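Local coordinates for protein kallistatin (Homo sapiens, PDB 6F4V) that inhibits tissue kallikrein as a secreted serpin, forming a stable equimolar complex with the protease, and binds a sulfated heparin-like glycan on its surface, at residues 212-217 and 252-257; 206-211 and 260-265. One frame throughout, in Å; residues are numbered along the deposited sequence.

Contact 1 (212-217 and 252-257); sequences DRYLPC and LMRWNN. With Z9L (methyl 2,3,6-tri-O-sulfo-alpha-D-glucopyranoside), chain C; Z9K (3-O-methyl-2-O-sulfo-alpha-L-idopyranuronic acid), chain B.
A single carboxylate, that of Asp212, gathers an arginine, a tryptophan and a backbone amide, and the arginine in turn holds a sulfate. Arg254 grips the carboxylate end-on: NH1 donates to Asp212 OD2 at 2.8 Å on the syn side, whereas NH2 reaches Asp212 OD1 from above the carboxylate plane. Carboxylate and guanidinium planes are 41° apart, so the bidentate pair is twisted and not coplanar. Trp255 NE1 also donates to Asp212 OD2, at 2.8 Å and nearly straight (172°), with the oxygen in the indole plane. Tyr214 N meets Asp212 OD1 at 2.8 Å, closing an Asx turn. With its CG anti to the backbone N (chi1 -164°), Asp212 carries the carboxylate to helix 249-258, OD2 turned to Trp255 and OD1 shared between Tyr214 N and Arg254. Replacing this aspartate by alanine removes the indole's acceptor and the carboxylate partner of Arg254, and is likely to leave the guanidinium less fixed in orientation beside the sulfate.

Arg254 NH2 bonds O7 of the Z9L 6-O-sulfate at 3.0 Å, and Arg213 N donates to its O11 at 2.8 Å. Arg213 NH1 reaches O7 of the Z9K sulfate, and methyl C7 of Z9L sits over the Tyr214 ring. Asp212, Arg213, Tyr214 and Arg254 thus belong to the glycan pocket, Asp212 positioning Arg254 for the sulfate. In addition, Leu215 CD1 and Cys217 SG each meet Trp255 CZ2 at 3.9 Å. The loop between strands 206-211 and 217-223 is thereby joined to helix 249-258, with Ile243 of helix 240-244 against Leu215 and Cys217, and Val219 and Ile233 of the sheet against Trp255.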
loop_
_atom_site.group_PDB
_atom_site.type_symbol
_atom_site.label_atom_id
_atom_site.label_comp_id
_atom_site.label_asym_id
_atom_site.label_seq_id
_atom_site.Cartn_x
_atom_site.Cartn_y
_atom_site.Cartn_z
ATOM N N ASP A 212 19.201 -12.622 -11.469
ATOM C CA ASP A 212 18.545 -13.876 -11.126
ATOM C C ASP A 212 18.893 -14.899 -12.240
ATOM O O ASP A 212 18.751 -14.595 -13.443
ATOM C CB ASP A 212 17.027 -13.648 -10.989
ATOM C CG ASP A 212 16.306 -14.760 -10.268
ATOM O OD1 ASP A 212 16.603 -15.959 -10.506
ATOM O OD2 ASP A 212 15.362 -14.455 -9.493
ATOM N N ARG A 213 19.358 -16.078 -11.843
ATOM C CA ARG A 213 19.659 -17.146 -12.818
ATOM C C ARG A 213 18.469 -18.039 -13.154
ATOM O O ARG A 213 18.555 -18.827 -14.090
ATOM C CB ARG A 213 20.872 -17.970 -12.366
ATOM C CG ARG A 213 22.154 -17.135 -12.347
ATOM C CD ARG A 213 23.318 -17.855 -11.678
ATOM N NE ARG A 213 23.743 -19.031 -12.439
ATOM C CZ ARG A 213 24.504 -20.016 -11.961
ATOM N NH1 ARG A 213 24.946 -20.001 -10.696
ATOM N NH2 ARG A 213 24.816 -21.040 -12.747
ATOM N N TYR A 214 17.385 -17.944 -12.389
ATOM C CA TYR A 214 16.150 -18.671 -12.661
ATOM C C TYR A 214 15.115 -17.810 -13.400
ATOM O O TYR A 214 14.166 -18.358 -13.964
ATOM C CB TYR A 214 15.478 -19.167 -11.367
ATOM C CG TYR A 214 16.059 -20.387 -10.666
ATOM C CD1 TYR A 214 17.032 -20.255 -9.661
ATOM C CD2 TYR A 214 15.587 -21.676 -10.957
ATOM C CE1 TYR A 214 17.531 -21.368 -8.987
ATOM C CE2 TYR A 214 16.084 -22.790 -10.301
ATOM C CZ TYR A 214 17.050 -22.640 -9.312
ATOM O OH TYR A 214 17.537 -23.766 -8.673
ATOM N N LEU A 215 15.239 -16.486 -13.347
ATOM C CA LEU A 215 14.226 -15.588 -13.900
ATOM C C LEU A 215 14.869 -14.482 -14.685
ATOM O O LEU A 215 15.975 -14.078 -14.371
ATOM C CB LEU A 215 13.423 -14.941 -12.768
ATOM C CG LEU A 215 12.683 -15.880 -11.832
ATOM C CD1 LEU A 215 12.137 -15.062 -10.660
ATOM C CD2 LEU A 215 11.540 -16.577 -12.564
ATOM N N PRO A 216 14.157 -13.928 -15.674
ATOM C CA PRO A 216 14.733 -12.853 -16.480
ATOM C C PRO A 216 14.651 -11.479 -15.791
ATOM O O PRO A 216 13.936 -10.589 -16.242
ATOM C CB PRO A 216 13.899 -12.925 -17.791
ATOM C CG PRO A 216 12.561 -13.392 -17.322
ATOM C CD PRO A 216 12.859 -14.376 -16.211
ATOM N N CYS A 217 15.420 -11.294 -14.718
ATOM C CA CYS A 217 15.419 -10.030 -13.998
ATOM C C CYS A 217 16.637 -9.896 -13.125
ATOM O O CYS A 217 17.337 -10.876 -12.856
ATOM C CB CYS A 217 14.142 -9.883 -13.134
ATOM S SG CYS A 217 14.036 -10.974 -11.697
ATOM N N LEU A 252 9.463 -12.979 -3.049
ATOM C CA LEU A 252 10.079 -11.851 -2.336
ATOM C C LEU A 252 11.045 -12.379 -1.259
ATOM O O LEU A 252 12.157 -11.888 -1.131
ATOM C CB LEU A 252 9.010 -10.962 -1.707
ATOM C CG LEU A 252 9.556 -9.683 -1.050
ATOM C CD1 LEU A 252 10.147 -8.752 -2.114
ATOM C CD2 LEU A 252 8.443 -9.031 -0.249
ATOM N N MET A 253 10.623 -13.415 -0.536
ATOM C CA MET A 253 11.481 -14.020 0.491
ATOM C C MET A 253 12.684 -14.718 -0.068
ATOM O O MET A 253 13.756 -14.647 0.523
ATOM C CB MET A 253 10.684 -14.922 1.429
ATOM C CG MET A 253 9.825 -14.068 2.386
ATOM S SD MET A 253 10.770 -12.897 3.425
ATOM C CE MET A 253 10.458 -11.312 2.658
ATOM N N ARG A 254 12.534 -15.337 -1.225
ATOM C CA ARG A 254 13.683 -15.912 -1.913
ATOM C C ARG A 254 14.706 -14.843 -2.220
ATOM O O ARG A 254 15.896 -15.012 -1.887
ATOM C CB ARG A 254 13.261 -16.678 -3.190
ATOM C CG ARG A 254 14.406 -17.038 -4.107
ATOM C CD ARG A 254 14.021 -17.995 -5.249
ATOM N NE ARG A 254 15.161 -18.053 -6.159
ATOM C CZ ARG A 254 15.372 -17.263 -7.209
ATOM N NH1 ARG A 254 14.470 -16.351 -7.609
ATOM N NH2 ARG A 254 16.501 -17.403 -7.901
ATOM N N TRP A 255 14.278 -13.760 -2.879
ATOM C CA TRP A 255 15.191 -12.673 -3.192
ATOM C C TRP A 255 15.831 -12.054 -1.932
ATOM O O TRP A 255 17.052 -11.796 -1.913
ATOM C CB TRP A 255 14.496 -11.579 -3.982
ATOM C CG TRP A 255 14.164 -11.967 -5.391
ATOM C CD1 TRP A 255 14.892 -12.768 -6.239
ATOM C CD2 TRP A 255 13.018 -11.544 -6.121
ATOM N NE1 TRP A 255 14.259 -12.865 -7.445
ATOM C CE2 TRP A 255 13.104 -12.123 -7.410
ATOM C CE3 TRP A 255 11.929 -10.728 -5.816
ATOM C CZ2 TRP A 255 12.144 -11.883 -8.413
ATOM C CZ3 TRP A 255 10.922 -10.524 -6.801
ATOM C CH2 TRP A 255 11.059 -11.104 -8.089
ATOM N N ASN A 256 14.996 -11.826 -0.923
ATOM C CA ASN A 256 15.466 -11.273 0.342
ATOM C C ASN A 256 16.553 -12.144 0.952
ATOM O O ASN A 256 17.594 -11.619 1.361
ATOM C CB ASN A 256 14.334 -11.076 1.342
ATOM C CG ASN A 256 14.781 -10.226 2.531
ATOM O OD1 ASN A 256 15.279 -9.134 2.346
ATOM N ND2 ASN A 256 14.663 -10.752 3.699
ATOM N N ASN A 257 16.335 -13.464 0.980
ATOM C CA ASN A 257 17.302 -14.401 1.573
ATOM C C ASN A 257 18.578 -14.542 0.756
ATOM O O ASN A 257 19.674 -14.601 1.347
ATOM C CB ASN A 257 16.643 -15.753 1.894
ATOM C CG ASN A 257 15.669 -15.640 3.054
ATOM O OD1 ASN A 257 15.808 -14.741 3.897
ATOM N ND2 ASN A 257 14.684 -16.542 3.115
HETATM O O4 Z9L C . 22.195 -22.623 -7.185
HETATM C C4 Z9L C . 22.290 -22.292 -8.603
HETATM C C5 Z9L C . 21.293 -21.230 -9.088
HETATM O O5 Z9L C . 21.497 -21.000 -10.523
HETATM C C6 Z9L C . 21.424 -19.906 -8.394
HETATM O O6 Z9L C . 20.628 -18.954 -9.058
HETATM S S1 Z9L C . 20.202 -17.639 -8.130
HETATM O O7 Z9L C . 19.178 -18.222 -6.954
HETATM O O11 Z9L C . 19.440 -16.524 -9.070
HETATM O O15 Z9L C . 21.573 -17.000 -7.438
HETATM C C3 Z9L C . 21.979 -23.572 -9.330
HETATM O O3 Z9L C . 23.092 -24.477 -9.057
HETATM S S2 Z9L C . 22.665 -26.009 -8.596
HETATM O O8 Z9L C . 24.036 -26.893 -8.318
HETATM O O9 Z9L C . 21.779 -26.718 -9.818
HETATM O O10 Z9L C . 21.742 -25.933 -7.227
HETATM C C2 Z9L C . 21.730 -23.515 -10.811
HETATM O O2 Z9L C . 22.947 -23.791 -11.539
HETATM S S3 Z9L C . 22.871 -24.624 -12.990
HETATM O O12 Z9L C . 24.430 -25.075 -13.342
HETATM O O13 Z9L C . 22.323 -23.636 -14.192
HETATM O O14 Z9L C . 21.893 -25.971 -12.891
HETATM C C1 Z9L C . 21.145 -22.193 -11.349
HETATM O O1 Z9L C . 19.775 -22.297 -11.417
HETATM C C7 Z9L C . 19.088 -21.425 -12.324
HETATM O O4 Z9K B . 22.538 -24.070 -3.077
HETATM C C4 Z9K B . 23.278 -22.931 -3.505
HETATM C C5 Z9K B . 22.348 -21.682 -3.670
HETATM O O5 Z9K B . 21.804 -21.621 -5.143
HETATM C C6 Z9K B . 21.241 -21.675 -2.793
HETATM O O10 Z9K B . 20.460 -22.675 -2.725
HETATM O O6 Z9K B . 21.001 -20.668 -2.077
HETATM C C3 Z9K B . 24.031 -23.327 -4.749
HETATM O O3 Z9K B . 25.383 -23.752 -4.385
HETATM C C7 Z9K B . 25.517 -24.989 -3.731
HETATM C C2 Z9K B . 24.145 -22.222 -5.735
HETATM O O2 Z9K B . 24.978 -22.628 -6.878
HETATM S S1 Z9K B . 25.984 -21.482 -7.579
HETATM O O7 Z9K B . 26.207 -21.881 -9.180
HETATM O O8 Z9K B . 27.445 -21.465 -6.815
HETATM O O9 Z9K B . 25.308 -19.974 -7.492
HETATM C C1 Z9K B . 22.810 -21.754 -6.221
#

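Contact 2 (206-211 and 260-265); sequences HHWYLH and RKRNFY
Tyr265 is wedged between His206 and Trp208, and this aromatic cluster is the tight part of the contact. Tyr265 CB stands over the six-membered ring of Trp208, 3.8 Å from its centroid and only 5° off the normal, while Tyr265 CD1 approaches Trp208 CE2 to 3.3 Å. The Tyr265 ring is tilted 42° from the five-membered ring of Trp208, so the pair is oblique. His206 puts its CB, and not its imidazole, over a face of the Tyr265 ring, 3.6 Å from the centroid. Tyr265 CG lies anti to the backbone N (chi1 -175°), which carries the phenol away from that N, alongside the start of strand 206-211 and over His206 CB; its hydroxyl bonds Lys175 NZ. At the indole edge, Lys261 O closes in on Trp208 CZ3 to 3.3 Å.

The backbones agree with this register. Trp208 and Tyr265 form an antiparallel non-hydrogen-bonded pair, and next to it Tyr209 N donates to Phe264 O at 3.0 Å. Farther along, Phe264 CD1 rests on Leu210 CB at 3.7 Å, with Tyr209 O at the edge of the phenyl ring.

The solvent side is looser. Arg260, Lys261 and Arg262 are exposed and direct their CB atoms away from the strand; the Lys261 side chain stays about 6 Å from Z9K, whereas Phe264 touches Z9L. The arrangement is the serpin connection from helix 249-258, helix H by serpin topology, into strand 265-267, which pairs with 206-211 in an antiparallel sheet while the turn before it adds Phe264 to the glycan pocket.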
loop_
_atom_site.group_PDB
_atom_site.type_symbol
_atom_site.label_atom_id
_atom_site.label_comp_id
_atom_site.label_asym_id
_atom_site.label_seq_id
_atom_site.Cartn_x
_atom_site.Cartn_y
_atom_site.Cartn_z
ATOM N N HIS A 206 28.947 0.063 -2.432
ATOM C CA HIS A 206 28.499 -1.328 -2.552
ATOM C C HIS A 206 26.992 -1.340 -2.374
ATOM O O HIS A 206 26.467 -0.568 -1.589
ATOM C CB HIS A 206 29.140 -2.223 -1.505
ATOM C CG HIS A 206 30.536 -2.655 -1.846
ATOM N ND1 HIS A 206 31.500 -1.776 -2.288
ATOM C CD2 HIS A 206 31.126 -3.877 -1.815
ATOM C CE1 HIS A 206 32.621 -2.440 -2.530
ATOM N NE2 HIS A 206 32.421 -3.715 -2.245
ATOM N N HIS A 207 26.322 -2.226 -3.101
ATOM C CA HIS A 207 24.883 -2.431 -2.981
ATOM C C HIS A 207 24.547 -3.911 -2.946
ATOM O O HIS A 207 25.353 -4.738 -3.390
ATOM C CB HIS A 207 24.204 -1.783 -4.190
ATOM C CG HIS A 207 24.044 -0.311 -4.058
ATOM N ND1 HIS A 207 23.007 0.258 -3.351
ATOM C CD2 HIS A 207 24.816 0.710 -4.500
ATOM C CE1 HIS A 207 23.134 1.570 -3.385
ATOM N NE2 HIS A 207 24.218 1.870 -4.082
ATOM N N TRP A 208 23.348 -4.231 -2.434
ATOM C CA TRP A 208 22.839 -5.590 -2.375
ATOM C C TRP A 208 22.050 -5.799 -3.645
ATOM O O TRP A 208 20.979 -5.181 -3.812
ATOM C CB TRP A 208 21.935 -5.767 -1.158
ATOM C CG TRP A 208 22.649 -5.694 0.113
ATOM C CD1 TRP A 208 22.798 -4.603 0.927
ATOM C CD2 TRP A 208 23.313 -6.770 0.753
ATOM N NE1 TRP A 208 23.521 -4.948 2.047
ATOM C CE2 TRP A 208 23.847 -6.276 1.964
ATOM C CE3 TRP A 208 23.505 -8.113 0.425
ATOM C CZ2 TRP A 208 24.587 -7.088 2.847
ATOM C CZ3 TRP A 208 24.230 -8.921 1.315
ATOM C CH2 TRP A 208 24.738 -8.409 2.505
ATOM N N TYR A 209 22.587 -6.595 -4.572
ATOM C CA TYR A 209 21.878 -6.886 -5.822
ATOM C C TYR A 209 22.263 -8.236 -6.406
ATOM O O TYR A 209 23.308 -8.794 -6.080
ATOM C CB TYR A 209 22.080 -5.772 -6.875
ATOM C CG TYR A 209 23.512 -5.660 -7.391
ATOM C CD1 TYR A 209 24.506 -5.075 -6.611
ATOM C CD2 TYR A 209 23.861 -6.150 -8.655
ATOM C CE1 TYR A 209 25.811 -4.976 -7.074
ATOM C CE2 TYR A 209 25.164 -6.066 -9.125
ATOM C CZ TYR A 209 26.135 -5.475 -8.320
ATOM O OH TYR A 209 27.418 -5.360 -8.779
ATOM N N LEU A 210 21.374 -8.764 -7.244
ATOM C CA LEU A 210 21.626 -10.018 -7.936
ATOM C C LEU A 210 21.036 -9.970 -9.323
ATOM O O LEU A 210 20.068 -9.218 -9.588
ATOM C CB LEU A 210 21.053 -11.195 -7.161
ATOM C CG LEU A 210 19.554 -11.198 -6.881
ATOM C CD1 LEU A 210 18.695 -11.742 -8.021
ATOM C CD2 LEU A 210 19.313 -12.005 -5.609
ATOM N N HIS A 211 21.639 -10.761 -10.205
ATOM C CA HIS A 211 21.066 -11.071 -11.515
ATOM C C HIS A 211 20.524 -12.481 -11.388
ATOM O O HIS A 211 21.287 -13.441 -11.165
ATOM C CB HIS A 211 22.136 -10.954 -12.608
ATOM C CG HIS A 211 22.873 -9.649 -12.600
ATOM N ND1 HIS A 211 22.262 -8.440 -12.874
ATOM C CD2 HIS A 211 24.180 -9.361 -12.359
ATOM C CE1 HIS A 211 23.161 -7.468 -12.811
ATOM N NE2 HIS A 211 24.332 -8.000 -12.497
ATOM N N ARG A 260 20.926 -11.757 1.657
ATOM C CA ARG A 260 21.513 -11.754 3.003
ATOM C C ARG A 260 22.916 -12.365 2.987
ATOM O O ARG A 260 23.508 -12.516 4.058
ATOM C CB ARG A 260 20.623 -12.534 3.961
ATOM C CG ARG A 260 19.333 -11.811 4.283
ATOM C CD ARG A 260 18.402 -12.681 5.105
ATOM N NE ARG A 260 18.795 -12.775 6.519
ATOM C CZ ARG A 260 19.366 -13.839 7.115
ATOM N NH1 ARG A 260 19.678 -14.958 6.449
ATOM N NH2 ARG A 260 19.663 -13.779 8.407
ATOM N N LYS A 261 23.422 -12.744 1.803
ATOM C CA LYS A 261 24.737 -13.378 1.655
ATOM C C LYS A 261 25.641 -12.353 1.055
ATOM O O LYS A 261 25.323 -11.773 0.007
ATOM C CB LYS A 261 24.693 -14.578 0.714
ATOM C CG LYS A 261 23.819 -15.735 1.167
ATOM C CD LYS A 261 24.627 -16.792 1.910
ATOM C CE LYS A 261 23.914 -18.141 1.960
ATOM N NZ LYS A 261 22.993 -18.213 3.127
ATOM N N ARG A 262 26.800 -12.152 1.693
ATOM C CA ARG A 262 27.680 -11.071 1.329
ATOM C C ARG A 262 28.264 -11.173 -0.062
ATOM O O ARG A 262 28.652 -10.168 -0.607
ATOM C CB ARG A 262 28.815 -10.886 2.377
ATOM C CG ARG A 262 28.979 -9.448 2.855
ATOM C CD ARG A 262 30.420 -8.931 2.794
ATOM N NE ARG A 262 31.462 -9.985 2.854
ATOM C CZ ARG A 262 32.213 -10.332 3.912
ATOM N NH1 ARG A 262 32.126 -9.739 5.110
ATOM N NH2 ARG A 262 33.093 -11.312 3.751
ATOM N N ASN A 263 28.270 -12.341 -0.690
ATOM C CA ASN A 263 28.639 -12.398 -2.109
ATOM C C ASN A 263 27.702 -11.629 -3.050
ATOM O O ASN A 263 28.068 -11.386 -4.197
ATOM C CB ASN A 263 28.841 -13.824 -2.603
ATOM C CG ASN A 263 27.571 -14.505 -2.940
ATOM O OD1 ASN A 263 27.221 -14.633 -4.125
ATOM N ND2 ASN A 263 26.841 -14.946 -1.912
ATOM N N PHE A 264 26.521 -11.217 -2.567
ATOM C CA PHE A 264 25.654 -10.329 -3.345
ATOM C C PHE A 264 25.762 -8.860 -2.930
ATOM O O PHE A 264 24.957 -8.037 -3.342
ATOM C CB PHE A 264 24.213 -10.866 -3.312
ATOM C CG PHE A 264 24.059 -12.180 -4.031
ATOM C CD1 PHE A 264 24.137 -12.234 -5.416
ATOM C CD2 PHE A 264 23.847 -13.355 -3.340
ATOM C CE1 PHE A 264 24.013 -13.449 -6.092
ATOM C CE2 PHE A 264 23.724 -14.574 -4.003
ATOM C CZ PHE A 264 23.797 -14.619 -5.386
ATOM N N TYR A 265 26.798 -8.515 -2.160
ATOM C CA TYR A 265 27.080 -7.138 -1.782
ATOM C C TYR A 265 28.337 -6.735 -2.518
ATOM O O TYR A 265 29.433 -7.135 -2.139
ATOM C CB TYR A 265 27.237 -7.038 -0.277
ATOM C CG TYR A 265 27.404 -5.651 0.281
ATOM C CD1 TYR A 265 26.331 -4.759 0.309
ATOM C CD2 TYR A 265 28.628 -5.239 0.845
ATOM C CE1 TYR A 265 26.466 -3.488 0.847
ATOM C CE2 TYR A 265 28.776 -3.967 1.391
ATOM C CZ TYR A 265 27.684 -3.096 1.389
ATOM O OH TYR A 265 27.804 -1.845 1.916
#

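In the fold
Contacts 1 and 2 have centres about 12 Å apart and lie on the same side of the chain's centre. Along the sequence the order is 206-211, 212-217, 252-257, 260-265, so contact 1 is nested inside the loop that contact 2 closes. Strand 206-211 runs directly into the loop of contact 1, and helix 249-258 leads into the turn of contact 2. Both therefore tie that helix and its exit to the antiparallel sheet formed by strands 228-235, 217-223, 206-211 and 265-267. Both contribute to one glycan pocket: contact 1 supplies Asp212, Arg213, Tyr214 and Arg254, contact 2 adds Phe264, and Leu258 at the end of helix 249-258 completes the six, consistent with a composite heparin-binding surface.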